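Side-chain contacts in nisin biosynthesis protein nisC (Lactococcus lactis subsp. lactis, PDB 2G0D), which is a zinc-containing cyclase that closes the thioether rings of the lantibiotic nisin by joining cysteines to dehydrated residues of its precursor peptide: residues I238-E243 and L286-G291; A258-L261 and K265-R268. All coordinates share one frame; numbering follows the deposited sequence.

The two contacts share no helix, and their centres lie about 17 Å apart on the same side of the chain's centre. Contact 1 is buried and joins helix 226-242 to helix 281-294 through long side chains, mostly aromatic and apolar, with one tyrosine-carboxylate bond. Contact 2 lies at the surface and ties the short helix 258-263 to the irregular chain that follows it, chiefly through backbone N-H groups. Each depends on a glutamate that also pairs with a lysine: Glu240 with Lys303, Glu260 with Lys253. Phe242, from the end of helix 226-242, connects the two regions by packing its ring against the backbone of Glu260 and Leu261.

Contact 1: residues I238-E243 and L286-G291; sequences IYEKFE and LLYLYG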
ATOM      1  N   ILE A 238     -14.644  -5.581  13.988  1.00 33.05           N
ATOM      2  CA  ILE A 238     -15.378  -4.441  13.418  1.00 33.34           C
ATOM      3  C   ILE A 238     -15.732  -4.688  11.945  1.00 33.59           C
ATOM      4  O   ILE A 238     -16.817  -4.325  11.503  1.00 33.94           O
ATOM      5  CB  ILE A 238     -14.635  -3.081  13.598  1.00 33.31           C
ATOM      6  CG1 ILE A 238     -14.554  -2.699  15.083  1.00 33.40           C
ATOM      7  CG2 ILE A 238     -15.334  -1.971  12.806  1.00 32.51           C
ATOM      8  CD1 ILE A 238     -13.590  -1.569  15.381  1.00 33.84           C
ATOM      9  N   TYR A 239     -14.825  -5.308  11.191  1.00 33.44           N
ATOM     10  CA  TYR A 239     -15.165  -5.727   9.829  1.00 33.49           C
ATOM     11  C   TYR A 239     -16.301  -6.745   9.820  1.00 33.93           C
ATOM     12  O   TYR A 239     -17.249  -6.607   9.037  1.00 34.09           O
ATOM     13  CB  TYR A 239     -13.927  -6.181   9.034  1.00 32.60           C
ATOM     14  CG  TYR A 239     -13.231  -4.980   8.452  1.00 31.79           C
ATOM     15  CD1 TYR A 239     -13.606  -4.459   7.203  1.00 30.54           C
ATOM     16  CD2 TYR A 239     -12.255  -4.308   9.187  1.00 31.72           C
ATOM     17  CE1 TYR A 239     -13.001  -3.302   6.693  1.00 30.39           C
ATOM     18  CE2 TYR A 239     -11.636  -3.169   8.689  1.00 31.69           C
ATOM     19  CZ  TYR A 239     -12.011  -2.675   7.448  1.00 30.82           C
ATOM     20  OH  TYR A 239     -11.382  -1.556   6.992  1.00 31.12           O
ATOM     21  N   GLU A 240     -16.227  -7.730  10.711  1.00 34.19           N
ATOM     22  CA  GLU A 240     -17.249  -8.764  10.795  1.00 35.10           C
ATOM     23  C   GLU A 240     -18.604  -8.166  11.153  1.00 35.47           C
ATOM     24  O   GLU A 240     -19.637  -8.610  10.635  1.00 35.49           O
ATOM     25  CB  GLU A 240     -16.868  -9.857  11.827  1.00 35.29           C
ATOM     26  CG  GLU A 240     -15.797 -10.861  11.354  1.00 35.33           C
ATOM     27  CD  GLU A 240     -16.267 -11.713  10.171  1.00 36.02           C
ATOM     28  OE1 GLU A 240     -16.779 -12.835  10.388  1.00 35.44           O
ATOM     29  OE2 GLU A 240     -16.131 -11.249   9.013  1.00 36.01           O
ATOM     30  N   LYS A 241     -18.601  -7.160  12.030  1.00 36.09           N
ATOM     31  CA  LYS A 241     -19.861  -6.586  12.511  1.00 36.78           C
ATOM     32  C   LYS A 241     -20.547  -5.751  11.435  1.00 36.48           C
ATOM     33  O   LYS A 241     -21.759  -5.857  11.245  1.00 36.29           O
ATOM     34  CB  LYS A 241     -19.670  -5.745  13.780  1.00 37.32           C
ATOM     35  CG  LYS A 241     -20.908  -5.716  14.712  1.00 38.65           C
ATOM     36  CD  LYS A 241     -20.937  -6.975  15.617  1.00 41.18           C
ATOM     37  CE  LYS A 241     -22.006  -6.910  16.703  1.00 41.80           C
ATOM     38  NZ  LYS A 241     -23.396  -7.144  16.172  1.00 43.69           N
ATOM     39  N   PHE A 242     -19.772  -4.930  10.733  1.00 35.99           N
ATOM     40  CA  PHE A 242     -20.358  -3.963   9.807  1.00 35.18           C
ATOM     41  C   PHE A 242     -20.418  -4.431   8.337  1.00 34.59           C
ATOM     42  O   PHE A 242     -20.843  -3.667   7.460  1.00 34.77           O
ATOM     43  CB  PHE A 242     -19.712  -2.583   9.981  1.00 35.21           C
ATOM     44  CG  PHE A 242     -20.029  -1.927  11.316  1.00 35.91           C
ATOM     45  CD1 PHE A 242     -19.098  -1.932  12.351  1.00 35.71           C
ATOM     46  CD2 PHE A 242     -21.267  -1.310  11.535  1.00 36.16           C
ATOM     47  CE1 PHE A 242     -19.397  -1.320  13.589  1.00 36.73           C
ATOM     48  CE2 PHE A 242     -21.575  -0.715  12.764  1.00 36.19           C
ATOM     49  CZ  PHE A 242     -20.634  -0.720  13.787  1.00 36.19           C
ATOM     50  N   GLU A 243     -20.010  -5.676   8.074  1.00 33.94           N
ATOM     51  CA  GLU A 243     -20.149  -6.278   6.737  1.00 33.52           C
ATOM     52  C   GLU A 243     -21.598  -6.185   6.258  1.00 33.22           C
ATOM     53  O   GLU A 243     -22.535  -6.448   7.032  1.00 32.99           O
ATOM     54  CB  GLU A 243     -19.714  -7.739   6.721  1.00 32.88           C
ATOM     55  CG  GLU A 243     -19.822  -8.359   5.340  1.00 33.20           C
ATOM     56  CD  GLU A 243     -19.464  -9.846   5.285  1.00 34.84           C
ATOM     57  OE1 GLU A 243     -19.090 -10.447   6.319  1.00 35.89           O
ATOM     58  OE2 GLU A 243     -19.564 -10.418   4.179  1.00 36.86           O
ATOM     59  N   LEU A 286      -7.189  -8.604   2.235  1.00 28.11           N
ATOM     60  CA  LEU A 286      -5.824  -8.706   2.794  1.00 28.17           C
ATOM     61  C   LEU A 286      -5.841  -8.732   4.333  1.00 28.51           C
ATOM     62  O   LEU A 286      -5.133  -9.516   4.962  1.00 28.60           O
ATOM     63  CB  LEU A 286      -4.918  -7.572   2.255  1.00 27.60           C
ATOM     64  CG  LEU A 286      -4.592  -7.619   0.744  1.00 26.87           C
ATOM     65  CD1 LEU A 286      -3.845  -6.350   0.252  1.00 24.72           C
ATOM     66  CD2 LEU A 286      -3.793  -8.842   0.458  1.00 22.68           C
ATOM     67  N   LEU A 287      -6.661  -7.885   4.941  1.00 29.16           N
ATOM     68  CA  LEU A 287      -6.848  -7.933   6.399  1.00 29.42           C
ATOM     69  C   LEU A 287      -7.215  -9.348   6.874  1.00 29.28           C
ATOM     70  O   LEU A 287      -6.642  -9.842   7.831  1.00 29.74           O
ATOM     71  CB  LEU A 287      -7.935  -6.934   6.852  1.00 29.38           C
ATOM     72  CG  LEU A 287      -8.333  -7.024   8.338  1.00 29.88           C
ATOM     73  CD1 LEU A 287      -7.174  -6.599   9.276  1.00 29.55           C
ATOM     74  CD2 LEU A 287      -9.572  -6.181   8.617  1.00 29.36           C
ATOM     75  N   TYR A 288      -8.153  -9.999   6.196  1.00 28.88           N
ATOM     76  CA  TYR A 288      -8.654 -11.278   6.663  1.00 29.12           C
ATOM     77  C   TYR A 288      -7.585 -12.358   6.424  1.00 29.40           C
ATOM     78  O   TYR A 288      -7.405 -13.283   7.230  1.00 28.98           O
ATOM     79  CB  TYR A 288      -9.961 -11.626   5.946  1.00 29.47           C
ATOM     80  CG  TYR A 288     -11.213 -10.960   6.519  1.00 30.98           C
ATOM     81  CD1 TYR A 288     -12.043 -11.660   7.410  1.00 31.72           C
ATOM     82  CD2 TYR A 288     -11.571  -9.646   6.178  1.00 30.18           C
ATOM     83  CE1 TYR A 288     -13.196 -11.076   7.959  1.00 30.17           C
ATOM     84  CE2 TYR A 288     -12.740  -9.052   6.718  1.00 29.57           C
ATOM     85  CZ  TYR A 288     -13.548  -9.788   7.600  1.00 31.14           C
ATOM     86  OH  TYR A 288     -14.697  -9.245   8.148  1.00 31.29           O
ATOM     87  N   LEU A 289      -6.873 -12.213   5.315  1.00 28.00           N
ATOM     88  CA  LEU A 289      -5.848 -13.145   4.932  1.00 27.99           C
ATOM     89  C   LEU A 289      -4.746 -13.083   5.993  1.00 28.23           C
ATOM     90  O   LEU A 289      -4.428 -14.094   6.628  1.00 26.78           O
ATOM     91  CB  LEU A 289      -5.305 -12.758   3.533  1.00 28.18           C
ATOM     92  CG  LEU A 289      -4.118 -13.585   3.052  1.00 29.16           C
ATOM     93  CD1 LEU A 289      -4.559 -15.073   3.018  1.00 28.36           C
ATOM     94  CD2 LEU A 289      -3.590 -13.126   1.711  1.00 27.59           C
ATOM     95  N   TYR A 290      -4.181 -11.880   6.172  1.00 28.05           N
ATOM     96  CA  TYR A 290      -3.091 -11.647   7.096  1.00 28.48           C
ATOM     97  C   TYR A 290      -3.484 -11.898   8.551  1.00 29.25           C
ATOM     98  O   TYR A 290      -2.722 -12.516   9.296  1.00 29.37           O
ATOM     99  CB  TYR A 290      -2.531 -10.237   6.924  1.00 28.88           C
ATOM    100  CG  TYR A 290      -1.887  -9.956   5.553  1.00 30.07           C
ATOM    101  CD1 TYR A 290      -1.248 -10.972   4.816  1.00 29.44           C
ATOM    102  CD2 TYR A 290      -1.885  -8.674   5.032  1.00 27.91           C
ATOM    103  CE1 TYR A 290      -0.643 -10.702   3.576  1.00 30.74           C
ATOM    104  CE2 TYR A 290      -1.296  -8.392   3.797  1.00 29.52           C
ATOM    105  CZ  TYR A 290      -0.675  -9.401   3.084  1.00 31.24           C
ATOM    106  OH  TYR A 290      -0.119  -9.100   1.861  1.00 32.07           O
ATOM    107  N   GLY A 291      -4.655 -11.407   8.956  1.00 29.43           N
ATOM    108  CA  GLY A 291      -5.214 -11.705  10.300  1.00 29.74           C
ATOM    109  C   GLY A 291      -5.362 -13.199  10.529  1.00 29.92           C
ATOM    110  O   GLY A 291      -4.923 -13.733  11.565  1.00 30.24           O
TER
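The polar part of this contact is a single hydrogen bond from Tyr288 to Glu240, 2.6 Å from OH to OE2. Glu240 bends at its second torsion (chi2 -64°), which brings the carboxylate to the edge of the tyrosine ring, the two planes 73° apart. The phenol uses the anti lone pair of OE2, the one turned from OE1. Lys303 makes a salt bridge to the same oxygen, while OE1 is hydrogen-bonded to Tyr299, so this carboxylate has partners on both oxygens; the nearby ammonium probably favours its ionised form. Lys303 also pairs with Glu243.

The apolar part lies beside it. One methyl of Leu287 reaches the Tyr239 ring obliquely: Leu287 CD2 lies 3.3 Å from Tyr239 CD2, a tight approach. Tyr239 CB packs 3.9 Å from Tyr288 CE2 and 3.3 Å from Tyr288 OH, so the phenol oxygen touches this carbon as well as the acid. The hydroxyl of Tyr239 bonds to the carbonyl of Met202, and Trp252 meets its ring edge-to-face.

The axes of 238-242 and 286-291 come no closer than 12.1 Å, at 134° between their directions. Tyrosine suits position 288 because its ring spans this gap and still offers a hydroxyl to the acid. The contact ties helix 226-242 to helix 281-294 in the alpha toroid of this LanC-like cyclase.

Contact 2: residues A258-L261 and K265-R268; sequences ADEL and KVIR
Glu260 reaches from the first turn of helix 258-263 to the backbone of Ile267 and Arg268, bracing the chain that leaves this helix against its beginning. Its OE2 takes these bonds; OE1 accepts the N-H of Val257, just before the helix, as in one half of a capping box, although Val257 cannot return a side-chain bond. Glutamate fits here because it is long enough to serve both ends.

Beyond CG the side chain is extended (chi2 -176°), which carries OE2 out to two successive amides. The N-H of Ile267 points at OE2 nearly straight, 2.7 Å from Ile267 N to Glu260 OE2 with an angle of 164° at hydrogen. That of Arg268 is longer and more bent, 3.0 Å from its N to Glu260 OE2 and 147°. Both arrive on the side of OE2 remote from OE1 and somewhat out of the carboxylate plane. Lys253 adds a salt bridge to OE2, probably helping to keep the acid ionised, and also bonds to the carbonyl of Arg268.

Ile267 sets out toward the helix from its CB, and its side chain crosses the aliphatic part of Glu260, Ile267 CG1 lying 3.6 Å from Glu260 CG. A branched hydrocarbon suits this place, packing on the stem of the acid whose head its own amide binds. Val266 brings CG1 to 3.5 Å from Glu260 OE2. The end of Ile267 extends further, to Asp259, where Ile267 CD1 lies 3.7 Å from Asp259 OD2, while the N-H of Glu260 goes to Asp259 OD1, 2.9 Å from Glu260 N, meeting it from above the carboxylate plane.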
ATOM      1  N   ALA A 258     -20.648   7.821  13.314  1.00 37.27           N
ATOM      2  CA  ALA A 258     -20.737   7.677  14.770  1.00 37.87           C
ATOM      3  C   ALA A 258     -21.960   6.901  15.235  1.00 38.27           C
ATOM      4  O   ALA A 258     -21.835   5.980  16.046  1.00 38.56           O
ATOM      5  CB  ALA A 258     -20.684   9.052  15.449  1.00 38.04           C
ATOM      6  N   ASP A 259     -23.131   7.270  14.714  1.00 38.36           N
ATOM      7  CA  ASP A 259     -24.394   6.633  15.108  1.00 38.96           C
ATOM      8  C   ASP A 259     -24.467   5.150  14.724  1.00 38.85           C
ATOM      9  O   ASP A 259     -24.910   4.321  15.528  1.00 38.82           O
ATOM     10  CB  ASP A 259     -25.617   7.418  14.584  1.00 38.92           C
ATOM     11  CG  ASP A 259     -25.615   7.604  13.060  1.00 40.36           C
ATOM     12  OD1 ASP A 259     -24.564   7.416  12.411  1.00 41.28           O
ATOM     13  OD2 ASP A 259     -26.687   7.952  12.507  1.00 41.48           O
ATOM     14  N   GLU A 260     -24.021   4.830  13.506  1.00 38.61           N
ATOM     15  CA  GLU A 260     -23.946   3.451  13.036  1.00 38.37           C
ATOM     16  C   GLU A 260     -23.051   2.613  13.949  1.00 38.75           C
ATOM     17  O   GLU A 260     -23.393   1.471  14.287  1.00 38.40           O
ATOM     18  CB  GLU A 260     -23.432   3.399  11.596  1.00 38.13           C
ATOM     19  CG  GLU A 260     -24.294   4.172  10.608  1.00 37.82           C
ATOM     20  CD  GLU A 260     -23.817   4.026   9.182  1.00 37.10           C
ATOM     21  OE1 GLU A 260     -22.661   4.400   8.904  1.00 34.79           O
ATOM     22  OE2 GLU A 260     -24.606   3.538   8.337  1.00 37.54           O
ATOM     23  N   LEU A 261     -21.912   3.187  14.338  1.00 39.25           N
ATOM     24  CA  LEU A 261     -20.995   2.554  15.282  1.00 40.41           C
ATOM     25  C   LEU A 261     -21.660   2.348  16.651  1.00 41.63           C
ATOM     26  O   LEU A 261     -21.541   1.273  17.249  1.00 41.89           O
ATOM     27  CB  LEU A 261     -19.706   3.385  15.420  1.00 40.23           C
ATOM     28  CG  LEU A 261     -18.804   3.475  14.178  1.00 39.05           C
ATOM     29  CD1 LEU A 261     -17.777   4.591  14.279  1.00 37.16           C
ATOM     30  CD2 LEU A 261     -18.115   2.154  13.961  1.00 39.86           C
ATOM     31  N   LYS A 265     -25.031  -1.408  13.869  1.00 47.81           N
ATOM     32  CA  LYS A 265     -25.449  -1.790  12.520  1.00 47.89           C
ATOM     33  C   LYS A 265     -25.158  -0.649  11.554  1.00 47.43           C
ATOM     34  O   LYS A 265     -25.046   0.505  11.968  1.00 47.55           O
ATOM     35  CB  LYS A 265     -26.950  -2.121  12.407  1.00 47.76           C
ATOM     36  CG  LYS A 265     -27.710  -2.496  13.655  1.00 48.52           C
ATOM     37  CD  LYS A 265     -29.200  -2.587  13.296  1.00 48.78           C
ATOM     38  CE  LYS A 265     -30.112  -2.596  14.513  1.00 50.16           C
ATOM     39  NZ  LYS A 265     -30.182  -3.947  15.138  1.00 51.74           N
ATOM     40  N   VAL A 266     -25.039  -0.975  10.269  1.00 46.83           N
ATOM     41  CA  VAL A 266     -25.157   0.022   9.208  1.00 46.37           C
ATOM     42  C   VAL A 266     -26.577   0.624   9.264  1.00 46.25           C
ATOM     43  O   VAL A 266     -27.560  -0.096   9.505  1.00 45.89           O
ATOM     44  CB  VAL A 266     -24.903  -0.601   7.806  1.00 45.99           C
ATOM     45  CG1 VAL A 266     -25.077   0.434   6.704  1.00 45.91           C
ATOM     46  CG2 VAL A 266     -23.510  -1.211   7.733  1.00 46.46           C
ATOM     47  N   ILE A 267     -26.668   1.940   9.059  1.00 46.14           N
ATOM     48  CA  ILE A 267     -27.956   2.636   9.005  1.00 46.13           C
ATOM     49  C   ILE A 267     -28.192   3.191   7.597  1.00 46.27           C
ATOM     50  O   ILE A 267     -29.214   2.901   6.966  1.00 46.34           O
ATOM     51  CB  ILE A 267     -28.063   3.780  10.065  1.00 46.06           C
ATOM     52  CG1 ILE A 267     -27.704   3.273  11.471  1.00 46.11           C
ATOM     53  CG2 ILE A 267     -29.473   4.399  10.055  1.00 46.64           C
ATOM     54  CD1 ILE A 267     -27.637   4.360  12.567  1.00 45.39           C
ATOM     55  N   ARG A 268     -27.252   3.999   7.114  1.00 45.97           N
ATOM     56  CA  ARG A 268     -27.380   4.600   5.797  1.00 45.79           C
ATOM     57  C   ARG A 268     -26.538   3.805   4.811  1.00 45.32           C
ATOM     58  O   ARG A 268     -25.371   3.504   5.082  1.00 44.30           O
ATOM     59  CB  ARG A 268     -26.926   6.069   5.795  1.00 46.15           C
ATOM     60  CG  ARG A 268     -27.550   6.975   6.876  1.00 47.92           C
ATOM     61  CD  ARG A 268     -29.055   7.038   6.784  1.00 50.68           C
ATOM     62  NE  ARG A 268     -29.602   8.329   7.212  1.00 53.31           N
ATOM     63  CZ  ARG A 268     -30.170   8.576   8.395  1.00 53.73           C
ATOM     64  NH1 ARG A 268     -30.281   7.622   9.318  1.00 53.00           N
ATOM     65  NH2 ARG A 268     -30.639   9.791   8.652  1.00 54.25           N
TER